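Local coordinates for N-acetylmuramoyl-L-alanine amidase domain-containing protein SAOUHSC_02979 (Staphylococcus aureus, PDB 5T1Q) that probably cleaves cell-wall peptidoglycan as a secreted amidase, this chain being the part with its glucosaminidase-family and CHAP domains, at residues S103-L108 with F139-S144; E235-R240 with K262-S267. One frame throughout, in Å; residues are numbered along the deposited sequence.

Interaction 1 (S103-L108 with F139-S144); sequences SPNHNL and FRKYPS
Tyr142 and Asn105 meet backbone to backbone: Tyr142 N donates to Asn105 O over 3.0 Å, nearly straight at 169°. One residue further on, the His106 ring binds the same stretch twice. Its ND1 donates to Tyr142 O at 3.1 Å, approaching from above the carbonyl plane and not along a lone pair, while Ser144 CA lies over one ring face, 3.7 Å from the centroid, a CH-pi contact. With His106 CG anti to its carbonyl carbon, the ring is brought to the 142-144 backbone.

Lys141 is extended as far as CE and then bends at chi4 (68°), which carries NZ to Asn105 OD1 at 3.2 Å and, weakly, to Pro104 O; a water accepts from NZ and donates to the same OD1. Asn107 CB and CG lie at the edge of the Tyr142 ring, CG 3.7 Å from CE1, with amide and ring planes 89° apart. Asn107 ND2 donates chiefly to Ile111 O and makes a weak, bent bond to Arg140 O.

Second-shell groups hold the pieces: Asp151 OD2, on helix 145-158, forms a hydrogen bond with Tyr142 OH and a salt bridge with Arg140 NH1, and Ser144, the N-cap of that helix, bonds Glu147 through OG. Asn105 ND2 is taken by Ala99 O. The cis peptide before Pro104 belongs to this irregular loop, which lies against the exit of strand 131-140 within the glucosaminidase-family domain. The bond from ND1 and the CH-pi contact together define the orientation of the His106 ring, consistent with a protonated ND1.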
loop_
_atom_site.group_PDB
_atom_site.type_symbol
_atom_site.label_atom_id
_atom_site.label_comp_id
_atom_site.label_asym_id
_atom_site.label_seq_id
_atom_site.Cartn_x
_atom_site.Cartn_y
_atom_site.Cartn_z
ATOM N N SER A 103 -18.478 -1.010 3.299
ATOM C CA SER A 103 -19.546 -0.635 4.216
ATOM C C SER A 103 -19.027 -0.594 5.653
ATOM O O SER A 103 -18.231 -1.448 6.034
ATOM C CB SER A 103 -20.717 -1.618 4.110
ATOM O OG SER A 103 -21.743 -1.308 5.043
ATOM N N PRO A 104 -19.466 0.377 6.459
ATOM C CA PRO A 104 -20.436 1.418 6.081
ATOM C C PRO A 104 -19.780 2.762 5.739
ATOM O O PRO A 104 -20.458 3.776 5.727
ATOM C CB PRO A 104 -21.261 1.559 7.357
ATOM C CG PRO A 104 -20.257 1.334 8.436
ATOM C CD PRO A 104 -19.348 0.252 7.922
ATOM N N ASN A 105 -18.486 2.765 5.430
ATOM C CA ASN A 105 -17.761 4.024 5.194
ATOM C C ASN A 105 -17.734 4.464 3.728
ATOM O O ASN A 105 -17.880 5.648 3.439
ATOM C CB ASN A 105 -16.370 3.901 5.791
ATOM C CG ASN A 105 -16.412 3.632 7.285
ATOM O OD1 ASN A 105 -17.201 4.240 8.017
ATOM N ND2 ASN A 105 -15.574 2.725 7.745
ATOM N N HIS A 106 -17.530 3.512 2.821
ATOM C CA HIS A 106 -17.586 3.751 1.365
ATOM C C HIS A 106 -16.657 4.856 0.794
ATOM O O HIS A 106 -16.896 5.357 -0.306
ATOM C CB HIS A 106 -19.044 4.055 0.952
ATOM C CG HIS A 106 -20.037 3.009 1.370
ATOM N ND1 HIS A 106 -20.906 3.185 2.428
ATOM C CD2 HIS A 106 -20.316 1.786 0.856
ATOM C CE1 HIS A 106 -21.673 2.116 2.550
ATOM N NE2 HIS A 106 -21.338 1.253 1.608
ATOM N N ASN A 107 -15.605 5.213 1.527
ATOM C CA ASN A 107 -14.667 6.264 1.109
ATOM C C ASN A 107 -13.544 5.603 0.288
ATOM O O ASN A 107 -12.627 4.990 0.835
ATOM C CB ASN A 107 -14.144 6.973 2.362
ATOM C CG ASN A 107 -13.278 8.192 2.065
ATOM O OD1 ASN A 107 -12.792 8.392 0.953
ATOM N ND2 ASN A 107 -13.086 9.021 3.082
ATOM N N LEU A 108 -13.636 5.740 -1.028
ATOM C CA LEU A 108 -12.698 5.113 -1.949
ATOM C C LEU A 108 -11.423 5.886 -2.232
ATOM O O LEU A 108 -10.449 5.296 -2.730
ATOM C CB LEU A 108 -13.381 4.882 -3.293
ATOM C CG LEU A 108 -14.656 4.066 -3.302
ATOM C CD1 LEU A 108 -15.112 3.922 -4.743
ATOM C CD2 LEU A 108 -14.439 2.709 -2.657
ATOM N N PHE A 139 -12.195 10.763 8.567
ATOM C CA PHE A 139 -12.385 10.582 7.135
ATOM C C PHE A 139 -13.857 10.675 6.822
ATOM O O PHE A 139 -14.701 10.346 7.655
ATOM C CB PHE A 139 -11.828 9.235 6.667
ATOM C CG PHE A 139 -10.334 9.201 6.559
ATOM C CD1 PHE A 139 -9.553 8.954 7.672
ATOM C CD2 PHE A 139 -9.708 9.396 5.330
ATOM C CE1 PHE A 139 -8.167 8.907 7.575
ATOM C CE2 PHE A 139 -8.315 9.347 5.220
ATOM C CZ PHE A 139 -7.544 9.105 6.348
ATOM N N ARG A 140 -14.152 11.118 5.607
ATOM C CA ARG A 140 -15.520 11.282 5.170
ATOM C C ARG A 140 -16.207 9.925 5.070
ATOM O O ARG A 140 -15.646 8.978 4.520
ATOM C CB ARG A 140 -15.568 12.026 3.830
ATOM C CG ARG A 140 -14.912 13.398 3.893
ATOM C CD ARG A 140 -15.095 14.215 2.623
ATOM N NE ARG A 140 -14.379 15.491 2.714
ATOM C CZ ARG A 140 -14.335 16.424 1.758
ATOM N NH1 ARG A 140 -14.980 16.256 0.612
ATOM N NH2 ARG A 140 -13.631 17.541 1.953
ATOM N N LYS A 141 -17.398 9.845 5.656
ATOM C CA LYS A 141 -18.223 8.647 5.674
ATOM C C LYS A 141 -19.404 8.917 4.749
ATOM O O LYS A 141 -20.171 9.856 4.977
ATOM C CB LYS A 141 -18.691 8.395 7.107
ATOM C CG LYS A 141 -19.571 7.178 7.339
ATOM C CD LYS A 141 -19.975 7.133 8.806
ATOM C CE LYS A 141 -20.929 5.998 9.114
ATOM N NZ LYS A 141 -20.273 4.679 8.973
ATOM N N TYR A 142 -19.530 8.116 3.694
ATOM C CA TYR A 142 -20.585 8.298 2.704
ATOM C C TYR A 142 -21.660 7.230 2.822
ATOM O O TYR A 142 -21.388 6.150 3.330
ATOM C CB TYR A 142 -19.992 8.219 1.307
ATOM C CG TYR A 142 -18.845 9.163 1.045
ATOM C CD1 TYR A 142 -17.531 8.770 1.269
ATOM C CD2 TYR A 142 -19.069 10.440 0.543
ATOM C CE1 TYR A 142 -16.474 9.626 1.011
ATOM C CE2 TYR A 142 -18.018 11.300 0.283
ATOM C CZ TYR A 142 -16.721 10.889 0.515
ATOM O OH TYR A 142 -15.672 11.737 0.253
ATOM N N PRO A 143 -22.892 7.525 2.348
ATOM C CA PRO A 143 -23.953 6.502 2.373
ATOM C C PRO A 143 -23.652 5.327 1.434
ATOM O O PRO A 143 -24.103 4.209 1.677
ATOM C CB PRO A 143 -25.202 7.257 1.882
ATOM C CG PRO A 143 -24.877 8.705 1.992
ATOM C CD PRO A 143 -23.392 8.829 1.875
ATOM N N SER A 144 -22.919 5.607 0.355
ATOM C CA SER A 144 -22.530 4.593 -0.624
ATOM C C SER A 144 -21.347 5.100 -1.458
ATOM O O SER A 144 -20.918 6.250 -1.313
ATOM C CB SER A 144 -23.706 4.259 -1.542
ATOM O OG SER A 144 -24.052 5.365 -2.350
HETATM O O HOH W 1 -18.183 4.279 10.666
HETATM O O HOH W 2 -14.201 9.799 -1.463
#

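Interaction 2 (E235-R240 with K262-S267); sequences EFKPFR and KQFGTS
The side-chain amide of Gln263 and the ring of Phe239 cross at about a right angle, their planes 84° apart, with Gln263 OE1 3.4 Å from Phe239 CD1, placed obliquely to the ring. Phe264 likewise meets Lys237 obliquely, CE1 lying 3.9 Å from Lys237 CE as the two side chains run past each other in opposite directions; its ring also stacks with His296, and the Phe239 ring meets that of Tyr256.

The firm polar link is Gln263 NE2 to Pro238 O: 2.9 Å long, 173° at the hydrogen, and lying in both the carbonyl plane and the amide plane. The Gln263 chain is extended beyond CG, which carries the amide across to the 238-240 backbone. There OE1 accepts a hydrogen bond from Arg260 NH1 and a weak one from Arg240 N (3.4 Å), which together define the rotation of the amide, NE2 facing Pro238 O. Lys237 bends at chi3 (-69°), and its NZ reaches Gln263 O in a weak bond of 3.2 Å.

Gln263 and Phe264 are the central residues of a type I beta turn, Lys262 to Gly265, at the C-terminal end of the helix 253-262 region. This is surface packing of the irregular 235-240 segment on a type I beta turn, in the part of the chain matching the peptidase C51 family.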
loop_
_atom_site.group_PDB
_atom_site.type_symbol
_atom_site.label_atom_id
_atom_site.label_comp_id
_atom_site.label_asym_id
_atom_site.label_seq_id
_atom_site.Cartn_x
_atom_site.Cartn_y
_atom_site.Cartn_z
ATOM N N GLU A 235 14.502 -14.604 -9.632
ATOM C CA GLU A 235 14.983 -15.695 -8.801
ATOM C C GLU A 235 13.867 -16.349 -8.000
ATOM O O GLU A 235 13.851 -17.564 -7.826
ATOM C CB GLU A 235 16.001 -15.157 -7.796
ATOM C CG GLU A 235 17.142 -14.370 -8.401
ATOM C CD GLU A 235 18.019 -13.732 -7.343
ATOM O OE1 GLU A 235 18.717 -14.455 -6.605
ATOM O OE2 GLU A 235 18.030 -12.498 -7.272
ATOM N N PHE A 236 12.934 -15.527 -7.522
ATOM C CA PHE A 236 11.856 -15.993 -6.615
ATOM C C PHE A 236 10.422 -15.724 -7.082
ATOM O O PHE A 236 10.165 -14.842 -7.893
ATOM C CB PHE A 236 12.067 -15.358 -5.221
ATOM C CG PHE A 236 13.520 -15.315 -4.784
ATOM C CD1 PHE A 236 14.179 -16.469 -4.409
ATOM C CD2 PHE A 236 14.228 -14.116 -4.782
ATOM C CE1 PHE A 236 15.513 -16.436 -4.040
ATOM C CE2 PHE A 236 15.565 -14.069 -4.406
ATOM C CZ PHE A 236 16.211 -15.238 -4.029
ATOM N N LYS A 237 9.489 -16.491 -6.523
ATOM C CA LYS A 237 8.064 -16.347 -6.828
ATOM C C LYS A 237 7.591 -14.911 -6.540
ATOM O O LYS A 237 7.971 -14.322 -5.522
ATOM C CB LYS A 237 7.250 -17.351 -5.998
ATOM C CG LYS A 237 5.743 -17.255 -6.164
ATOM C CD LYS A 237 4.998 -18.158 -5.190
ATOM C CE LYS A 237 5.183 -19.629 -5.511
ATOM N NZ LYS A 237 4.289 -20.472 -4.671
ATOM N N PRO A 238 6.777 -14.338 -7.442
ATOM C CA PRO A 238 6.298 -12.978 -7.199
ATOM C C PRO A 238 5.371 -12.902 -5.988
ATOM O O PRO A 238 4.724 -13.905 -5.630
ATOM C CB PRO A 238 5.539 -12.616 -8.490
ATOM C CG PRO A 238 5.261 -13.917 -9.184
ATOM C CD PRO A 238 6.337 -14.871 -8.752
ATOM N N PHE A 239 5.325 -11.737 -5.348
ATOM C CA PHE A 239 4.455 -11.565 -4.213
ATOM C C PHE A 239 3.009 -11.458 -4.660
ATOM O O PHE A 239 2.727 -10.870 -5.690
ATOM C CB PHE A 239 4.809 -10.326 -3.386
ATOM C CG PHE A 239 3.894 -10.122 -2.200
ATOM C CD1 PHE A 239 3.980 -10.960 -1.099
ATOM C CD2 PHE A 239 2.933 -9.124 -2.201
ATOM C CE1 PHE A 239 3.134 -10.804 -0.011
ATOM C CE2 PHE A 239 2.084 -8.956 -1.120
ATOM C CZ PHE A 239 2.189 -9.797 -0.016
ATOM N N ARG A 240 2.116 -12.049 -3.873
ATOM C CA ARG A 240 0.663 -11.976 -4.096
ATOM C C ARG A 240 -0.016 -12.074 -2.740
ATOM O O ARG A 240 0.430 -12.820 -1.875
ATOM C CB ARG A 240 0.135 -13.080 -5.039
ATOM C CG ARG A 240 0.668 -12.996 -6.464
ATOM C CD ARG A 240 -0.088 -13.864 -7.477
ATOM N NE ARG A 240 -1.342 -13.263 -7.990
ATOM C CZ ARG A 240 -2.589 -13.523 -7.562
ATOM N NH1 ARG A 240 -3.624 -12.909 -8.141
ATOM N NH2 ARG A 240 -2.831 -14.390 -6.576
ATOM N N LYS A 262 2.343 -17.757 3.551
ATOM C CA LYS A 262 1.170 -18.450 2.996
ATOM C C LYS A 262 1.294 -18.826 1.523
ATOM O O LYS A 262 0.739 -19.826 1.117
ATOM C CB LYS A 262 -0.118 -17.662 3.216
ATOM C CG LYS A 262 -0.848 -18.083 4.469
ATOM C CD LYS A 262 -2.096 -17.258 4.718
ATOM C CE LYS A 262 -2.996 -17.950 5.734
ATOM N NZ LYS A 262 -2.251 -18.403 6.947
ATOM N N GLN A 263 2.018 -18.041 0.728
ATOM C CA GLN A 263 2.211 -18.386 -0.679
ATOM C C GLN A 263 2.909 -19.728 -0.842
ATOM O O GLN A 263 2.793 -20.367 -1.889
ATOM C CB GLN A 263 3.032 -17.336 -1.412
ATOM C CG GLN A 263 2.397 -15.970 -1.488
ATOM C CD GLN A 263 3.165 -15.061 -2.417
ATOM O OE1 GLN A 263 3.923 -14.201 -1.969
ATOM N NE2 GLN A 263 3.030 -15.295 -3.722
ATOM N N PHE A 264 3.661 -20.136 0.182
ATOM C CA PHE A 264 4.364 -21.409 0.139
ATOM C C PHE A 264 3.694 -22.506 0.982
ATOM O O PHE A 264 4.327 -23.496 1.325
ATOM C CB PHE A 264 5.820 -21.201 0.533
ATOM C CG PHE A 264 6.546 -20.248 -0.367
ATOM C CD1 PHE A 264 6.969 -20.653 -1.629
ATOM C CD2 PHE A 264 6.787 -18.933 0.031
ATOM C CE1 PHE A 264 7.646 -19.765 -2.465
ATOM C CE2 PHE A 264 7.466 -18.050 -0.797
ATOM C CZ PHE A 264 7.900 -18.467 -2.044
ATOM N N GLY A 265 2.418 -22.312 1.316
ATOM C CA GLY A 265 1.647 -23.302 2.057
ATOM C C GLY A 265 2.062 -23.542 3.489
ATOM O O GLY A 265 2.041 -24.679 3.958
ATOM N N THR A 266 2.459 -22.480 4.188
ATOM C CA THR A 266 2.838 -22.607 5.588
ATOM C C THR A 266 2.296 -21.396 6.313
ATOM O O THR A 266 2.207 -20.306 5.748
ATOM C CB THR A 266 4.368 -22.759 5.803
ATOM O OG1 THR A 266 5.010 -21.481 5.856
ATOM C CG2 THR A 266 4.998 -23.623 4.704
ATOM N N SER A 267 1.905 -21.593 7.558
ATOM C CA SER A 267 1.313 -20.512 8.316
ATOM C C SER A 267 1.983 -20.256 9.654
ATOM O O SER A 267 2.700 -21.099 10.203
ATOM C CB SER A 267 -0.166 -20.799 8.543
ATOM O OG SER A 267 -0.343 -21.952 9.345
#

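How the interactions relate
Interaction 1 comes first along the chain and closes before interaction 2 opens; their centres are 33 Å apart and their nearest atoms about 19 Å, so they do not touch. They share no helix, strand or sheet. The 103-108/139-144 contact joins a loop that follows helix 82-93 to the end of the two-stranded antiparallel sheet 119-128/131-140, in the glucosaminidase-family part. The 235-240/262-267 contact flanks helix 253-262 in the CHAP part, whose Cys253, His314 and Glu331 have a geometry consistent with a catalytic triad. Neither contact bridges the two parts, consistent with separate glucosaminidase-family and CHAP units in this fragment of a longer protein, probably a wall hydrolase.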